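Local coordinates for protein putative polyketide synthase (Brevibacillus brevis, PDB 6HP2) that is the O-methyltransferase domain of a trans-AT polyketide synthase multienzyme, binds S-adenosyl-L-homocysteine, and probably serves bacillaene biosynthesis, at residues 260-263 and 264-267; 226-230 and 231-235. One frame throughout, in Å; residues are numbered along the deposited sequence.

Contact 1: 260-263 and 264-267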
loop_
_atom_site.group_PDB
_atom_site.type_symbol
_atom_site.label_atom_id
_atom_site.label_comp_id
_atom_site.label_asym_id
_atom_site.label_seq_id
_atom_site.Cartn_x
_atom_site.Cartn_y
_atom_site.Cartn_z
ATOM N N HIS A 260 -5.082 28.113 -5.908
ATOM C CA HIS A 260 -5.358 29.101 -4.873
ATOM C C HIS A 260 -4.813 28.683 -3.514
ATOM O O HIS A 260 -5.256 29.206 -2.490
ATOM C CB HIS A 260 -6.858 29.344 -4.779
ATOM C CG HIS A 260 -7.427 30.028 -5.978
ATOM N ND1 HIS A 260 -7.776 29.349 -7.128
ATOM C CD2 HIS A 260 -7.700 31.337 -6.212
ATOM C CE1 HIS A 260 -8.251 30.212 -8.013
ATOM N NE2 HIS A 260 -8.217 31.422 -7.482
ATOM N N LEU A 261 -3.875 27.740 -3.492
ATOM C CA LEU A 261 -3.199 27.265 -2.295
ATOM C C LEU A 261 -1.721 27.617 -2.387
ATOM O O LEU A 261 -1.181 27.776 -3.495
ATOM C CB LEU A 261 -3.332 25.741 -2.122
ATOM C CG LEU A 261 -4.751 25.215 -2.088
ATOM C CD1 LEU A 261 -4.741 23.692 -1.924
ATOM C CD2 LEU A 261 -5.530 25.899 -0.974
ATOM N N PRO A 262 -1.039 27.745 -1.251
ATOM C CA PRO A 262 0.390 28.070 -1.287
ATOM C C PRO A 262 1.130 27.074 -2.163
ATOM O O PRO A 262 0.799 25.872 -2.202
ATOM C CB PRO A 262 0.820 27.979 0.191
ATOM C CG PRO A 262 -0.437 28.262 0.962
ATOM C CD PRO A 262 -1.581 27.726 0.129
ATOM N N LYS A 263 2.201 27.558 -2.795
ATOM C CA LYS A 263 3.035 26.682 -3.614
ATOM C C LYS A 263 3.381 25.386 -2.877
ATOM O O LYS A 263 3.188 24.292 -3.407
ATOM C CB LYS A 263 4.304 27.420 -4.029
ATOM C CG LYS A 263 5.168 26.696 -5.025
ATOM C CD LYS A 263 4.395 26.436 -6.311
ATOM C CE LYS A 263 5.309 25.939 -7.425
ATOM N NZ LYS A 263 4.521 25.454 -8.598
ATOM N N ALA A 264 3.872 25.490 -1.639
ATOM C CA ALA A 264 4.258 24.302 -0.893
ATOM C C ALA A 264 3.125 23.281 -0.881
ATOM O O ALA A 264 3.290 22.143 -1.340
ATOM C CB ALA A 264 4.655 24.673 0.527
ATOM N N VAL A 265 1.956 23.691 -0.375
ATOM C CA VAL A 265 0.775 22.835 -0.377
ATOM C C VAL A 265 0.471 22.330 -1.781
ATOM O O VAL A 265 0.127 21.153 -1.978
ATOM C CB VAL A 265 -0.427 23.593 0.218
ATOM C CG1 VAL A 265 -1.727 22.771 0.030
ATOM C CG2 VAL A 265 -0.207 23.910 1.644
ATOM N N GLN A 266 0.595 23.211 -2.778
ATOM C CA GLN A 266 0.275 22.857 -4.161
ATOM C C GLN A 266 1.222 21.793 -4.702
ATOM O O GLN A 266 0.821 20.964 -5.523
ATOM C CB GLN A 266 0.328 24.128 -5.026
ATOM C CG GLN A 266 -0.129 24.013 -6.423
ATOM C CD GLN A 266 -0.141 25.354 -7.141
ATOM O OE1 GLN A 266 -0.097 26.413 -6.506
ATOM N NE2 GLN A 266 -0.219 25.318 -8.470
ATOM N N ASP A 267 2.473 21.783 -4.242
ATOM C CA ASP A 267 3.463 20.883 -4.821
ATOM C C ASP A 267 3.255 19.443 -4.368
ATOM O O ASP A 267 3.482 18.512 -5.144
ATOM C CB ASP A 267 4.872 21.350 -4.454
ATOM C CG ASP A 267 5.310 22.562 -5.250
ATOM O OD1 ASP A 267 4.855 22.706 -6.408
ATOM O OD2 ASP A 267 6.108 23.373 -4.715
#

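Contact 2: 226-230 and 231-235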
loop_
_atom_site.group_PDB
_atom_site.type_symbol
_atom_site.label_atom_id
_atom_site.label_comp_id
_atom_site.label_asym_id
_atom_site.label_seq_id
_atom_site.Cartn_x
_atom_site.Cartn_y
_atom_site.Cartn_z
ATOM N N GLU A 226 7.847 -10.646 -14.516
ATOM C CA GLU A 226 9.251 -11.044 -14.497
ATOM C C GLU A 226 9.994 -10.605 -13.237
ATOM O O GLU A 226 10.866 -11.342 -12.744
ATOM C CB GLU A 226 9.926 -10.491 -15.743
ATOM C CG GLU A 226 9.400 -11.163 -17.027
ATOM C CD GLU A 226 9.863 -10.459 -18.322
ATOM O OE1 GLU A 226 10.657 -9.485 -18.285
ATOM O OE2 GLU A 226 9.353 -10.857 -19.376
ATOM N N LEU A 227 9.677 -9.418 -12.731
ATOM C CA LEU A 227 10.307 -8.935 -11.513
ATOM C C LEU A 227 9.981 -9.866 -10.347
ATOM O O LEU A 227 10.863 -10.278 -9.591
ATOM C CB LEU A 227 9.830 -7.520 -11.202
ATOM C CG LEU A 227 10.242 -6.905 -9.853
ATOM C CD1 LEU A 227 11.759 -6.762 -9.821
ATOM C CD2 LEU A 227 9.557 -5.558 -9.648
ATOM N N LEU A 228 8.708 -10.208 -10.192
ATOM C CA LEU A 228 8.310 -11.117 -9.126
ATOM C C LEU A 228 8.903 -12.498 -9.341
ATOM O O LEU A 228 9.526 -13.034 -8.433
ATOM C CB LEU A 228 6.792 -11.206 -9.022
ATOM C CG LEU A 228 6.097 -9.913 -8.703
ATOM C CD1 LEU A 228 4.582 -10.136 -8.691
ATOM C CD2 LEU A 228 6.526 -9.333 -7.357
ATOM N N ALA A 229 8.730 -13.080 -10.549
ATOM C CA ALA A 229 9.248 -14.410 -10.836
ATOM C C ALA A 229 10.758 -14.461 -10.594
ATOM O O ALA A 229 11.281 -15.445 -10.073
ATOM C CB ALA A 229 8.969 -14.819 -12.312
ATOM N N GLU A 230 11.473 -13.374 -10.904
ATOM C CA GLU A 230 12.932 -13.379 -10.736
ATOM C C GLU A 230 13.309 -13.530 -9.270
ATOM O O GLU A 230 14.346 -14.127 -8.950
ATOM C CB GLU A 230 13.551 -12.096 -11.284
ATOM C CG GLU A 230 15.046 -12.053 -11.122
ATOM C CD GLU A 230 15.737 -13.017 -12.071
ATOM O OE1 GLU A 230 15.177 -13.274 -13.160
ATOM O OE2 GLU A 230 16.815 -13.547 -11.708
ATOM N N HIS A 231 12.480 -13.012 -8.361
ATOM C CA HIS A 231 12.761 -13.147 -6.933
ATOM C C HIS A 231 11.882 -14.194 -6.249
ATOM O O HIS A 231 11.549 -14.053 -5.081
ATOM C CB HIS A 231 12.645 -11.777 -6.295
ATOM C CG HIS A 231 13.620 -10.805 -6.887
ATOM N ND1 HIS A 231 14.954 -10.791 -6.522
ATOM C CD2 HIS A 231 13.512 -9.964 -7.944
ATOM C CE1 HIS A 231 15.600 -9.920 -7.276
ATOM N NE2 HIS A 231 14.739 -9.387 -8.124
ATOM N N GLN A 232 11.527 -15.251 -6.972
ATOM C CA GLN A 232 10.857 -16.435 -6.426
ATOM C C GLN A 232 9.425 -16.159 -5.978
ATOM O O GLN A 232 8.829 -16.940 -5.236
ATOM C CB GLN A 232 11.665 -17.015 -5.260
ATOM C CG GLN A 232 13.078 -17.513 -5.611
ATOM C CD GLN A 232 14.095 -16.392 -5.707
ATOM O OE1 GLN A 232 14.246 -15.589 -4.786
ATOM N NE2 GLN A 232 14.799 -16.331 -6.828
ATOM N N LEU A 233 8.825 -15.073 -6.410
ATOM C CA LEU A 233 7.490 -14.754 -5.942
ATOM C C LEU A 233 6.427 -15.032 -6.990
ATOM O O LEU A 233 6.618 -14.796 -8.184
ATOM C CB LEU A 233 7.440 -13.279 -5.513
ATOM C CG LEU A 233 8.337 -12.923 -4.357
ATOM C CD1 LEU A 233 8.470 -11.360 -4.170
ATOM C CD2 LEU A 233 7.855 -13.513 -3.033
ATOM N N VAL A 234 5.259 -15.435 -6.529
ATOM C CA VAL A 234 4.108 -15.594 -7.381
ATOM C C VAL A 234 2.927 -14.919 -6.755
ATOM O O VAL A 234 2.837 -14.784 -5.536
ATOM C CB VAL A 234 3.798 -17.103 -7.642
ATOM C CG1 VAL A 234 4.945 -17.670 -8.424
ATOM C CG2 VAL A 234 3.627 -17.832 -6.330
ATOM N N ILE A 235 2.002 -14.561 -7.623
ATOM C CA ILE A 235 0.777 -13.893 -7.253
ATOM C C ILE A 235 -0.230 -14.921 -6.799
ATOM O O ILE A 235 -0.693 -15.729 -7.599
ATOM C CB ILE A 235 0.234 -13.067 -8.415
ATOM C CG1 ILE A 235 1.216 -11.971 -8.770
ATOM C CG2 ILE A 235 -1.162 -12.558 -8.042
ATOM C CD1 ILE A 235 0.931 -11.350 -10.184
#

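Contact 1: 260-263 and 264-267
The first turn of helix 263-281 has Pro262 at its N-cap position, and the carbonyls of Pro262 and Lys263 accept the opening i+4 to i bonds. Gln266 N donates to Pro262 O over 2.7 Å with an N-H...O angle of 158°. The next bond, from Asp267 N to Lys263 O, has the same length but is more bent, at 133°. The backbone turns at Pro262, which is still extended, whereas Lys263 already has helical torsions.

Lys263 and Asp267 form a salt bridge one turn apart, Lys263 NZ lying 3.5 Å from Asp267 OD1. The lysine chain leaves with CG opposite the backbone N (chi1 -172°) and then bends at chi2, a course that lays its methylenes against the carboxylate. Contact is thus made by more than the ammonium group: Lys263 CG comes within 3.5 Å of Asp267 OD2, and Lys263 CE within 3.4 Å of Asp267 OD1. The two chains run at a slant to each other.

On another side of the turn, Leu261 and Val265 supply the apolar part, Leu261 CD1 resting 3.7 Å from Val265 CG1. Pro262 packs more loosely, its ring atom CD being 4.3 Å from Val265 CB. Both Leu261 and Val265 also touch Leu64 of helix 59-64, which places this apolar side against a second helix.

The turn thus carries two kinds of chemistry. The aliphatic pair faces a neighbouring helix, whereas the ion pair belongs to exposed residues. Its length suggests a modest electrostatic gain. The negative carboxylate of Asp267 near the helix start would be expected to interact favourably with the helix dipole; the ammonium of Lys263 would not gain in this way, but is paired with that carboxylate.

Contact 2: 226-230 and 231-235
A Schellman motif ends helix 221-230 and turns the chain into strand 233-240. Its two diagnostic bonds are Leu233 N to Leu228 O (3.0 Å) and Gln232 N to Ala229 O (3.1 Å), and Gln232 is the C-prime residue, with a positive phi. Leu228 O also accepts from His231 N at 3.0 Å; the two donors reach it from opposite faces of the carbonyl plane.

Past the turn, strand 233-235 runs at 132° to the direction of helix 226-230. Glu230 CG sits over one face of the His231 ring, a CH-pi contact 4.2 Å from the centroid and 22° off the normal, while Leu227 O lies at the ring edge, 3.1 Å from His231 CD2. Leu228, its CG opposite the carbonyl carbon (chi1 -61°), sends CD1 to within 3.8 Å of Ile235 CG1, the two chains crossing nearly perpendicularly.

Three elements surround the turn. Helix 179-188 meets His231, whose NE2 is hydrogen-bonded to His180 ND1, and its Ser187 bonds Gln232 OE1. Leu228 and Ile235 both pack on Leu291 of strand 284-293, and Ala229 touches Tyr299 and Cys303 of helix 299-310.

How the contacts relate
From the N terminus, contact 2 comes first, joining the end of helix 221-230 to strand 233-240 through the two-residue turn at His231 and Gln232. The chain then passes through helices 242-249 and 254-258 before contact 1 opens helix 263-281, which leads to strand 284-293. The contacts are in series, neither nested nor crossed, and each closes only a local turn with no residues between its segments. The centres of contact 1 and contact 2 are about 40 Å apart, on opposite sides of the chain's centre. One is a buried helix exit into the mixed sheet, the other a surface helix entry beside helix 59-64; strands 233-240 and 284-293 are antiparallel neighbours.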